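Local coordinates for protein shikimate dehydrogenase (NADP(+)) (Thermus thermophilus, PDB 2D5C) that catalyses the reversible NADPH-linked reduction of 3-dehydroshikimate to shikimate, the fourth step of the chorismate pathway that leads to the aromatic amino acids, at residues G31-W36 and G56-L61; E194-E199 and T212-E217; F22-L27 and L238-W243. All blocks are in the same frame, centred on the assembly; numbering follows the deposited sequence.

Interaction 1. Residues G31-W36 and G56-L61; sequences GSYEAW and GVNLTL. With SKM ((3R,4S,5R)-3,4,5-trihydroxycyclohex-1-ene-1-carboxylic acid), chain E.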
loop_
_atom_site.group_PDB
_atom_site.type_symbol
_atom_site.label_atom_id
_atom_site.label_comp_id
_atom_site.label_asym_id
_atom_site.label_seq_id
_atom_site.Cartn_x
_atom_site.Cartn_y
_atom_site.Cartn_z
ATOM N N GLY A 31 6.058 5.766 15.880
ATOM C CA GLY A 31 5.816 4.385 15.526
ATOM C C GLY A 31 6.810 3.443 16.163
ATOM O O GLY A 31 7.718 3.862 16.885
ATOM N N SER A 32 6.639 2.158 15.891
ATOM C CA SER A 32 7.518 1.147 16.443
ATOM C C SER A 32 7.798 0.095 15.390
ATOM O O SER A 32 7.052 -0.043 14.425
ATOM C CB SER A 32 6.871 0.493 17.663
ATOM O OG SER A 32 5.604 -0.049 17.328
ATOM N N TYR A 33 8.885 -0.637 15.596
ATOM C CA TYR A 33 9.317 -1.706 14.705
ATOM C C TYR A 33 9.928 -2.753 15.630
ATOM O O TYR A 33 11.027 -2.561 16.159
ATOM C CB TYR A 33 10.374 -1.187 13.719
ATOM C CG TYR A 33 10.764 -2.190 12.652
ATOM C CD1 TYR A 33 11.406 -3.382 12.989
ATOM C CD2 TYR A 33 10.451 -1.965 11.305
ATOM C CE1 TYR A 33 11.726 -4.336 12.015
ATOM C CE2 TYR A 33 10.765 -2.910 10.320
ATOM C CZ TYR A 33 11.400 -4.091 10.685
ATOM O OH TYR A 33 11.704 -5.044 9.731
ATOM N N GLU A 34 9.203 -3.852 15.824
ATOM C CA GLU A 34 9.627 -4.940 16.699
ATOM C C GLU A 34 10.017 -6.211 15.942
ATOM O O GLU A 34 9.685 -6.382 14.765
ATOM C CB GLU A 34 8.489 -5.291 17.661
ATOM C CG GLU A 34 7.213 -5.715 16.928
ATOM C CD GLU A 34 6.208 -6.431 17.811
ATOM O OE1 GLU A 34 6.553 -7.492 18.374
ATOM O OE2 GLU A 34 5.068 -5.937 17.933
ATOM N N ALA A 35 10.725 -7.097 16.635
ATOM C CA ALA A 35 11.130 -8.380 16.079
ATOM C C ALA A 35 10.146 -9.384 16.670
ATOM O O ALA A 35 10.036 -9.495 17.889
ATOM C CB ALA A 35 12.551 -8.718 16.506
ATOM N N TRP A 36 9.422 -10.101 15.816
ATOM C CA TRP A 36 8.431 -11.067 16.281
ATOM C C TRP A 36 8.765 -12.463 15.778
ATOM O O TRP A 36 8.552 -12.774 14.606
ATOM C CB TRP A 36 7.043 -10.653 15.784
ATOM C CG TRP A 36 5.885 -11.347 16.438
ATOM C CD1 TRP A 36 5.928 -12.431 17.270
ATOM C CD2 TRP A 36 4.500 -11.012 16.295
ATOM N NE1 TRP A 36 4.658 -12.789 17.651
ATOM C CE2 TRP A 36 3.763 -11.935 17.066
ATOM C CE3 TRP A 36 3.809 -10.020 15.587
ATOM C CZ2 TRP A 36 2.368 -11.897 17.150
ATOM C CZ3 TRP A 36 2.421 -9.982 15.671
ATOM C CH2 TRP A 36 1.718 -10.916 16.448
ATOM N N GLY A 56 2.880 -2.607 8.071
ATOM C CA GLY A 56 3.753 -3.378 7.207
ATOM C C GLY A 56 4.727 -4.209 8.008
ATOM O O GLY A 56 4.955 -3.957 9.192
ATOM N N VAL A 57 5.285 -5.228 7.370
ATOM C CA VAL A 57 6.260 -6.075 8.036
ATOM C C VAL A 57 7.266 -6.537 7.020
ATOM O O VAL A 57 6.982 -6.571 5.816
ATOM C CB VAL A 57 5.633 -7.355 8.669
ATOM C CG1 VAL A 57 4.627 -6.988 9.738
ATOM C CG2 VAL A 57 4.989 -8.227 7.577
ATOM N N ASN A 58 8.462 -6.844 7.506
ATOM C CA ASN A 58 9.515 -7.398 6.668
ATOM C C ASN A 58 9.452 -8.882 6.992
ATOM O O ASN A 58 9.017 -9.265 8.086
ATOM C CB ASN A 58 10.884 -6.826 7.050
ATOM C CG ASN A 58 11.155 -5.490 6.400
ATOM O OD1 ASN A 58 11.616 -4.545 7.049
ATOM N ND2 ASN A 58 10.878 -5.403 5.096
ATOM N N LEU A 59 9.836 -9.718 6.031
ATOM C CA LEU A 59 9.828 -11.158 6.240
ATOM C C LEU A 59 11.237 -11.667 6.041
ATOM O O LEU A 59 11.940 -11.226 5.133
ATOM C CB LEU A 59 8.905 -11.866 5.235
ATOM C CG LEU A 59 7.418 -11.535 5.215
ATOM C CD1 LEU A 59 6.742 -12.438 4.199
ATOM C CD2 LEU A 59 6.797 -11.725 6.593
ATOM N N THR A 60 11.645 -12.600 6.894
ATOM C CA THR A 60 12.976 -13.184 6.796
ATOM C C THR A 60 12.795 -14.705 6.898
ATOM O O THR A 60 11.660 -15.187 6.939
ATOM C CB THR A 60 13.891 -12.634 7.936
ATOM O OG1 THR A 60 15.266 -12.738 7.544
ATOM C CG2 THR A 60 13.671 -13.398 9.229
ATOM N N LEU A 61 13.888 -15.465 6.933
ATOM C CA LEU A 61 13.788 -16.924 7.030
ATOM C C LEU A 61 12.890 -17.369 8.174
ATOM O O LEU A 61 12.880 -16.757 9.245
ATOM C CB LEU A 61 15.153 -17.565 7.260
ATOM C CG LEU A 61 16.218 -17.564 6.172
ATOM C CD1 LEU A 61 16.761 -16.162 5.966
ATOM C CD2 LEU A 61 17.330 -18.510 6.599
HETATM O O12 SKM E . 14.985 -8.935 3.355
HETATM C C8 SKM E . 15.493 -8.597 4.654
HETATM C C6 SKM E . 14.312 -8.463 5.654
HETATM O O7 SKM E . 13.424 -7.448 5.190
HETATM C C5 SKM E . 14.817 -8.091 7.072
HETATM C C4 SKM E . 16.117 -8.803 7.453
HETATM C C1 SKM E . 16.572 -8.698 8.864
HETATM O O2 SKM E . 15.838 -8.000 9.751
HETATM O O3 SKM E . 17.605 -9.242 9.229
HETATM C C10 SKM E . 16.855 -9.506 6.589
HETATM C C9 SKM E . 16.492 -9.694 5.132
HETATM O O11 SKM E . 15.891 -10.989 4.975
#

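Interaction 2. Residues E194-E199 and T212-E217; sequences ELFPEE and TRFLRE. With SO4 (sulfate ion), chain C.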
loop_
_atom_site.group_PDB
_atom_site.type_symbol
_atom_site.label_atom_id
_atom_site.label_comp_id
_atom_site.label_asym_id
_atom_site.label_seq_id
_atom_site.Cartn_x
_atom_site.Cartn_y
_atom_site.Cartn_z
ATOM N N GLU A 194 41.148 -21.344 -2.983
ATOM C CA GLU A 194 41.724 -21.486 -4.319
ATOM C C GLU A 194 40.735 -21.303 -5.474
ATOM O O GLU A 194 41.148 -21.293 -6.639
ATOM C CB GLU A 194 42.415 -22.848 -4.467
ATOM C CG GLU A 194 41.508 -24.058 -4.243
ATOM C CD GLU A 194 42.162 -25.370 -4.674
ATOM O OE1 GLU A 194 43.412 -25.436 -4.697
ATOM O OE2 GLU A 194 41.430 -26.338 -4.981
ATOM N N LEU A 195 39.440 -21.169 -5.171
ATOM C CA LEU A 195 38.451 -20.983 -6.236
ATOM C C LEU A 195 38.072 -19.515 -6.434
ATOM O O LEU A 195 37.288 -19.176 -7.328
ATOM C CB LEU A 195 37.196 -21.825 -5.969
ATOM C CG LEU A 195 37.409 -23.347 -6.013
ATOM C CD1 LEU A 195 36.052 -24.054 -5.947
ATOM C CD2 LEU A 195 38.143 -23.740 -7.282
ATOM N N PHE A 196 38.630 -18.641 -5.604
ATOM C CA PHE A 196 38.357 -17.211 -5.752
ATOM C C PHE A 196 39.077 -16.668 -6.988
ATOM O O PHE A 196 40.143 -17.171 -7.360
ATOM C CB PHE A 196 38.872 -16.405 -4.547
ATOM C CG PHE A 196 37.977 -16.455 -3.328
ATOM C CD1 PHE A 196 37.933 -17.588 -2.521
ATOM C CD2 PHE A 196 37.187 -15.361 -2.983
ATOM C CE1 PHE A 196 37.118 -17.629 -1.385
ATOM C CE2 PHE A 196 36.363 -15.389 -1.845
ATOM C CZ PHE A 196 36.331 -16.523 -1.048
ATOM N N PRO A 197 38.503 -15.645 -7.648
ATOM C CA PRO A 197 39.153 -15.065 -8.828
ATOM C C PRO A 197 40.311 -14.188 -8.315
ATOM O O PRO A 197 40.269 -13.745 -7.169
ATOM C CB PRO A 197 38.037 -14.245 -9.455
ATOM C CG PRO A 197 37.315 -13.699 -8.235
ATOM C CD PRO A 197 37.200 -14.999 -7.404
ATOM N N GLU A 198 41.348 -13.965 -9.131
ATOM C CA GLU A 198 42.492 -13.144 -8.691
ATOM C C GLU A 198 42.200 -11.642 -8.857
ATOM O O GLU A 198 43.001 -10.791 -8.459
ATOM C CB GLU A 198 43.783 -13.518 -9.449
ATOM C CG GLU A 198 44.289 -14.970 -9.330
ATOM C CD GLU A 198 44.908 -15.323 -7.983
ATOM O OE1 GLU A 198 45.576 -14.467 -7.343
ATOM O OE2 GLU A 198 44.730 -16.497 -7.594
ATOM N N GLU A 199 41.051 -11.321 -9.451
ATOM C CA GLU A 199 40.650 -9.925 -9.629
ATOM C C GLU A 199 39.134 -9.770 -9.712
ATOM O O GLU A 199 38.431 -10.663 -10.183
ATOM C CB GLU A 199 41.281 -9.331 -10.892
ATOM C CG GLU A 199 40.599 -9.754 -12.186
ATOM C CD GLU A 199 40.984 -8.872 -13.366
ATOM O OE1 GLU A 199 42.015 -9.150 -14.008
ATOM O OE2 GLU A 199 40.253 -7.897 -13.651
ATOM N N THR A 212 33.051 -11.782 7.569
ATOM C CA THR A 212 32.983 -13.223 7.423
ATOM C C THR A 212 34.268 -13.798 6.860
ATOM O O THR A 212 35.113 -13.067 6.342
ATOM C CB THR A 212 31.834 -13.588 6.470
ATOM O OG1 THR A 212 32.062 -12.958 5.207
ATOM C CG2 THR A 212 30.500 -13.083 7.026
ATOM N N ARG A 213 34.415 -15.114 6.957
ATOM C CA ARG A 213 35.593 -15.758 6.414
ATOM C C ARG A 213 35.647 -15.469 4.907
ATOM O O ARG A 213 36.689 -15.098 4.383
ATOM C CB ARG A 213 35.563 -17.265 6.666
ATOM C CG ARG A 213 36.830 -17.936 6.190
ATOM C CD ARG A 213 36.932 -19.418 6.538
ATOM N NE ARG A 213 38.124 -19.960 5.891
ATOM C CZ ARG A 213 38.283 -21.218 5.502
ATOM N NH1 ARG A 213 37.324 -22.117 5.698
ATOM N NH2 ARG A 213 39.396 -21.562 4.871
ATOM N N PHE A 214 34.509 -15.623 4.225
ATOM C CA PHE A 214 34.403 -15.356 2.781
ATOM C C PHE A 214 34.939 -13.957 2.411
ATOM O O PHE A 214 35.719 -13.799 1.462
ATOM C CB PHE A 214 32.925 -15.476 2.367
ATOM C CG PHE A 214 32.629 -15.071 0.940
ATOM C CD1 PHE A 214 32.772 -15.981 -0.102
ATOM C CD2 PHE A 214 32.141 -13.805 0.656
ATOM C CE1 PHE A 214 32.419 -15.633 -1.412
ATOM C CE2 PHE A 214 31.784 -13.443 -0.658
ATOM C CZ PHE A 214 31.922 -14.362 -1.689
ATOM N N LEU A 215 34.506 -12.939 3.142
ATOM C CA LEU A 215 34.947 -11.581 2.834
ATOM C C LEU A 215 36.420 -11.372 3.139
ATOM O O LEU A 215 37.112 -10.675 2.405
ATOM C CB LEU A 215 34.121 -10.540 3.596
ATOM C CG LEU A 215 32.711 -10.270 3.048
ATOM C CD1 LEU A 215 32.007 -9.284 3.965
ATOM C CD2 LEU A 215 32.791 -9.713 1.624
ATOM N N ARG A 216 36.893 -11.961 4.231
ATOM C CA ARG A 216 38.301 -11.829 4.581
ATOM C C ARG A 216 39.149 -12.520 3.519
ATOM O O ARG A 216 40.219 -12.040 3.162
ATOM C CB ARG A 216 38.562 -12.424 5.971
ATOM C CG ARG A 216 37.994 -11.587 7.115
ATOM C CD ARG A 216 37.980 -12.376 8.428
ATOM N NE ARG A 216 37.488 -11.606 9.567
ATOM C CZ ARG A 216 38.236 -10.769 10.291
ATOM N NH1 ARG A 216 39.514 -10.586 9.991
ATOM N NH2 ARG A 216 37.716 -10.133 11.333
ATOM N N GLU A 217 38.671 -13.647 3.001
ATOM C CA GLU A 217 39.407 -14.355 1.960
ATOM C C GLU A 217 39.432 -13.512 0.692
ATOM O O GLU A 217 40.463 -13.397 0.024
ATOM C CB GLU A 217 38.736 -15.692 1.642
ATOM C CG GLU A 217 38.950 -16.741 2.703
ATOM C CD GLU A 217 38.122 -17.988 2.437
ATOM O OE1 GLU A 217 36.938 -17.830 2.090
ATOM O OE2 GLU A 217 38.649 -19.112 2.577
HETATM S S SO4 C . 39.653 -23.967 2.158
HETATM O O1 SO4 C . 39.978 -22.496 1.552
HETATM O O2 SO4 C . 39.856 -24.877 1.056
HETATM O O3 SO4 C . 40.439 -24.215 3.177
HETATM O O4 SO4 C . 38.250 -23.895 2.457
#

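Interaction 3. Residues F22-L27 and L238-W243; sequences FALESL and LAFRLW. With SO4 (sulfate ion), chain F.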
loop_
_atom_site.group_PDB
_atom_site.type_symbol
_atom_site.label_atom_id
_atom_site.label_comp_id
_atom_site.label_asym_id
_atom_site.label_seq_id
_atom_site.Cartn_x
_atom_site.Cartn_y
_atom_site.Cartn_z
ATOM N N PHE A 22 15.617 4.419 13.724
ATOM C CA PHE A 22 16.293 5.587 13.179
ATOM C C PHE A 22 15.411 6.208 12.094
ATOM O O PHE A 22 15.219 7.420 12.052
ATOM C CB PHE A 22 17.634 5.211 12.543
ATOM C CG PHE A 22 18.160 6.260 11.605
ATOM C CD1 PHE A 22 18.723 7.437 12.097
ATOM C CD2 PHE A 22 18.005 6.119 10.226
ATOM C CE1 PHE A 22 19.115 8.453 11.238
ATOM C CE2 PHE A 22 18.392 7.134 9.355
ATOM C CZ PHE A 22 18.948 8.304 9.860
ATOM N N ALA A 23 14.886 5.370 11.208
ATOM C CA ALA A 23 14.057 5.874 10.120
ATOM C C ALA A 23 12.905 6.728 10.649
ATOM O O ALA A 23 12.682 7.844 10.184
ATOM C CB ALA A 23 13.508 4.696 9.280
ATOM N N LEU A 24 12.185 6.189 11.625
ATOM C CA LEU A 24 11.041 6.874 12.214
ATOM C C LEU A 24 11.369 8.234 12.816
ATOM O O LEU A 24 10.754 9.231 12.451
ATOM C CB LEU A 24 10.396 5.985 13.276
ATOM C CG LEU A 24 9.617 4.798 12.710
ATOM C CD1 LEU A 24 9.372 3.763 13.792
ATOM C CD2 LEU A 24 8.311 5.297 12.105
ATOM N N GLU A 25 12.339 8.282 13.726
ATOM C CA GLU A 25 12.693 9.552 14.360
ATOM C C GLU A 25 13.274 10.532 13.351
ATOM O O GLU A 25 13.007 11.732 13.408
ATOM C CB GLU A 25 13.670 9.317 15.523
ATOM C CG GLU A 25 15.078 8.851 15.148
ATOM C CD GLU A 25 15.955 9.975 14.608
ATOM O OE1 GLU A 25 15.796 11.132 15.059
ATOM O OE2 GLU A 25 16.817 9.698 13.744
ATOM N N SER A 26 14.062 10.007 12.419
ATOM C CA SER A 26 14.688 10.815 11.385
ATOM C C SER A 26 13.653 11.560 10.546
ATOM O O SER A 26 13.888 12.683 10.089
ATOM C CB SER A 26 15.528 9.920 10.475
ATOM O OG SER A 26 15.940 10.638 9.331
ATOM N N LEU A 27 12.508 10.918 10.341
ATOM C CA LEU A 27 11.426 11.494 9.549
ATOM C C LEU A 27 10.376 12.175 10.424
ATOM O O LEU A 27 9.372 12.686 9.916
ATOM C CB LEU A 27 10.768 10.396 8.709
ATOM C CG LEU A 27 11.636 9.845 7.576
ATOM C CD1 LEU A 27 11.013 8.583 7.033
ATOM C CD2 LEU A 27 11.782 10.888 6.479
ATOM N N LEU A 238 13.988 1.155 1.297
ATOM C CA LEU A 238 13.013 0.983 0.224
ATOM C C LEU A 238 11.701 0.435 0.753
ATOM O O LEU A 238 10.629 0.805 0.262
ATOM C CB LEU A 238 13.563 0.053 -0.859
ATOM C CG LEU A 238 14.732 0.614 -1.661
ATOM C CD1 LEU A 238 15.226 -0.448 -2.628
ATOM C CD2 LEU A 238 14.313 1.862 -2.409
ATOM N N ALA A 239 11.764 -0.442 1.745
ATOM C CA ALA A 239 10.534 -1.002 2.306
ATOM C C ALA A 239 9.780 0.096 3.048
ATOM O O ALA A 239 8.550 0.183 2.986
ATOM C CB ALA A 239 10.850 -2.156 3.266
ATOM N N PHE A 240 10.523 0.937 3.763
ATOM C CA PHE A 240 9.901 2.032 4.502
ATOM C C PHE A 240 9.168 2.982 3.550
ATOM O O PHE A 240 8.085 3.483 3.874
ATOM C CB PHE A 240 10.959 2.807 5.300
ATOM C CG PHE A 240 10.378 3.650 6.394
ATOM C CD1 PHE A 240 10.335 3.181 7.702
ATOM C CD2 PHE A 240 9.845 4.905 6.103
ATOM C CE1 PHE A 240 9.763 3.958 8.723
ATOM C CE2 PHE A 240 9.275 5.685 7.102
ATOM C CZ PHE A 240 9.233 5.213 8.416
ATOM N N ARG A 241 9.754 3.239 2.383
ATOM C CA ARG A 241 9.111 4.110 1.419
ATOM C C ARG A 241 7.864 3.417 0.887
ATOM O O ARG A 241 6.859 4.071 0.642
ATOM C CB ARG A 241 10.055 4.470 0.263
ATOM C CG ARG A 241 9.461 5.500 -0.689
ATOM C CD ARG A 241 10.441 5.876 -1.778
ATOM N NE ARG A 241 10.826 4.717 -2.574
ATOM C CZ ARG A 241 11.783 4.725 -3.497
ATOM N NH1 ARG A 241 12.466 5.837 -3.748
ATOM N NH2 ARG A 241 12.052 3.615 -4.175
ATOM N N LEU A 242 7.915 2.098 0.693
ATOM C CA LEU A 242 6.715 1.400 0.222
ATOM C C LEU A 242 5.593 1.585 1.236
ATOM O O LEU A 242 4.448 1.839 0.869
ATOM C CB LEU A 242 6.957 -0.104 0.046
ATOM C CG LEU A 242 7.893 -0.570 -1.065
ATOM C CD1 LEU A 242 7.937 -2.087 -1.074
ATOM C CD2 LEU A 242 7.418 -0.044 -2.401
ATOM N N TRP A 243 5.924 1.457 2.519
ATOM C CA TRP A 243 4.921 1.592 3.568
ATOM C C TRP A 243 4.370 2.998 3.788
ATOM O O TRP A 243 3.189 3.154 4.077
ATOM C CB TRP A 243 5.478 1.114 4.916
ATOM C CG TRP A 243 5.872 -0.315 4.958
ATOM C CD1 TRP A 243 5.265 -1.366 4.314
ATOM C CD2 TRP A 243 6.957 -0.872 5.706
ATOM N NE1 TRP A 243 5.917 -2.543 4.616
ATOM C CE2 TRP A 243 6.958 -2.267 5.468
ATOM C CE3 TRP A 243 7.930 -0.325 6.559
ATOM C CZ2 TRP A 243 7.898 -3.126 6.049
ATOM C CZ3 TRP A 243 8.871 -1.188 7.143
ATOM C CH2 TRP A 243 8.845 -2.569 6.882
HETATM S S SO4 F . 7.934 3.283 -4.429
HETATM O O1 SO4 F . 8.272 2.949 -2.879
HETATM O O2 SO4 F . 6.498 3.114 -4.532
HETATM O O3 SO4 F . 8.329 4.493 -4.724
HETATM O O4 SO4 F . 8.594 2.221 -5.147
#

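Interaction 1. Residues G31-W36 and G56-L61
The Y33 ring meets N58 at its edge: the amide oxygen OD1 lies near the ring plane beyond the hydroxyl, while H20 of helix 16-26 stacks on the ring. Ring and amide planes are turned 44° from each other. Y33 OH donates to N58 OD1 at 2.7 Å. The C=O...O angle of 113°, with the donor in the carbonyl plane, places the hydroxyl on a lone pair of OD1. The phenol reaches this point because its CG stands anti to the backbone N (chi1 -173°), which carries the ring across the face of strand 2-8, the strand between 31-37 and 56-59 in the mixed sheet of the substrate-binding domain. N58 ND2 is used as well, donating to N85 O, so both ends of the amide are held and its flip state is fixed. Behind this amide lies shikimate: N58 CB is 3.2 Å from its O7, and T60 OG1 is hydrogen-bonded to its O11 at 3.2 Å. S14, S16, K64, N85, D100 and Q235 also hydrogen-bond to the ligand. A buried phenol proton spent on a buried amide oxygen is consistent with Y33 acting as a second-shell residue that holds N58 in the pocket wall.

Interaction 2. Residues E194-E199 and T212-E217
E217 OE1 lies between a polar and an aromatic neighbour: it is hydrogen-bonded to S189 OG outside the two segments and rests 3.5 Å from F196 CZ. The approach to the F196 ring is oblique. The other oxygen faces R213 one helical turn earlier, where R213 NH2 and E217 OE2 are 3.4 Å apart. OE2 sits well out of the guanidinium plane, which makes this a pairing of charges without a directed N-H. The same NH2 gives a weak hydrogen bond at the edge of its plane to O3 of a sulfate, probably from the crystallisation liquor, which also accepts from A193 N. R213 would probably favour the ionised carboxylate of E217, and the nearby sulfate, itself an anion, would probably oppose it.

The contact belongs to the Rossmann-type NADP-binding half of the enzyme, where helix 213-220 follows strand 201-204 and the 194-199 loop leads into that strand. T212 is the N-cap of this helix, its OG1 accepting from L215 N at 3.2 Å with an N-H...O angle of 160°; D204 OD2 is a second partner of this hydroxyl.

F196 points toward the helix, and its CZ reaches F214 CD1 at 3.7 Å. The two ring centroids are 5.5 Å apart with planes at 43°, an oblique pair. F214 CG is anti to the backbone N (chi1 173°), which brings the ring end nearer to F196. L175 of strand 174-177 touches both rings, and E217 CB packs 3.7 Å from F196 CZ.

Interaction 3. Residues F22-L27 and L238-W243
F240 has its CG anti to the backbone N (chi1 -162°), which sends the ring out from helix 229-244 to meet L24 and L27; in both leucines CG stands beside the backbone N, which leaves L24 CD2 and L27 CD1 at that ring. The result is a helix-helix contact within the substrate-binding half of the enzyme, joining helix 16-26 near its end to helix 229-244, from the C-terminal part of the chain, across 211 residues. The F240 ring carries the contact, touched by A23, L24 and L27. A23 CB lies over one face of the F240 ring, 4.2 Å from its centroid and 26° off the ring normal, a CH-pi contact. L24 CD2 comes in at the edge, near the ring plane, 3.8 Å from F240 CZ. L27 CD1 approaches obliquely, 3.4 Å from F240 CE2, a close carbon-carbon approach that indicates tight packing here. L29 and P248 from neighbouring loops add further contacts to the ring. An alanine at F240 would remove the ring that A23, L24 and L27 share, and is likely to open a gap between the two helices and leave the leucine ends free to turn. R241 leads away from the contact. Its guanidinium has a sulfate oxygen over one face, and the same ion, probably from the crystallisation liquor, also accepts from E91 N of the second subunit. R241 NE donates to sulfate O1 at 3.1 Å, with an N-H...O angle of 138°.

Interactions 1 and 3 adjoin in the substrate-binding half, their centres about 13 Å apart, whereas interaction 2 lies in the NADP-binding half, with its centre about 33 Å from that of interaction 1 and about 34 Å from that of interaction 3. Interactions 1 and 3 touch directly: N58 OD1 is 3.4 Å from W243 CH2, and L24 CD1 is 3.5 Å from G31 C. N58 thus faces shikimate and the helix 229-244 packing at once, while the F240 side chain stays about 11 Å from the ligand. Along the chain, interaction 3 closes a loop that encloses both others. The F214 side chain of interaction 2 is about 9 Å from that of L205, an NADP(+)-binding residue.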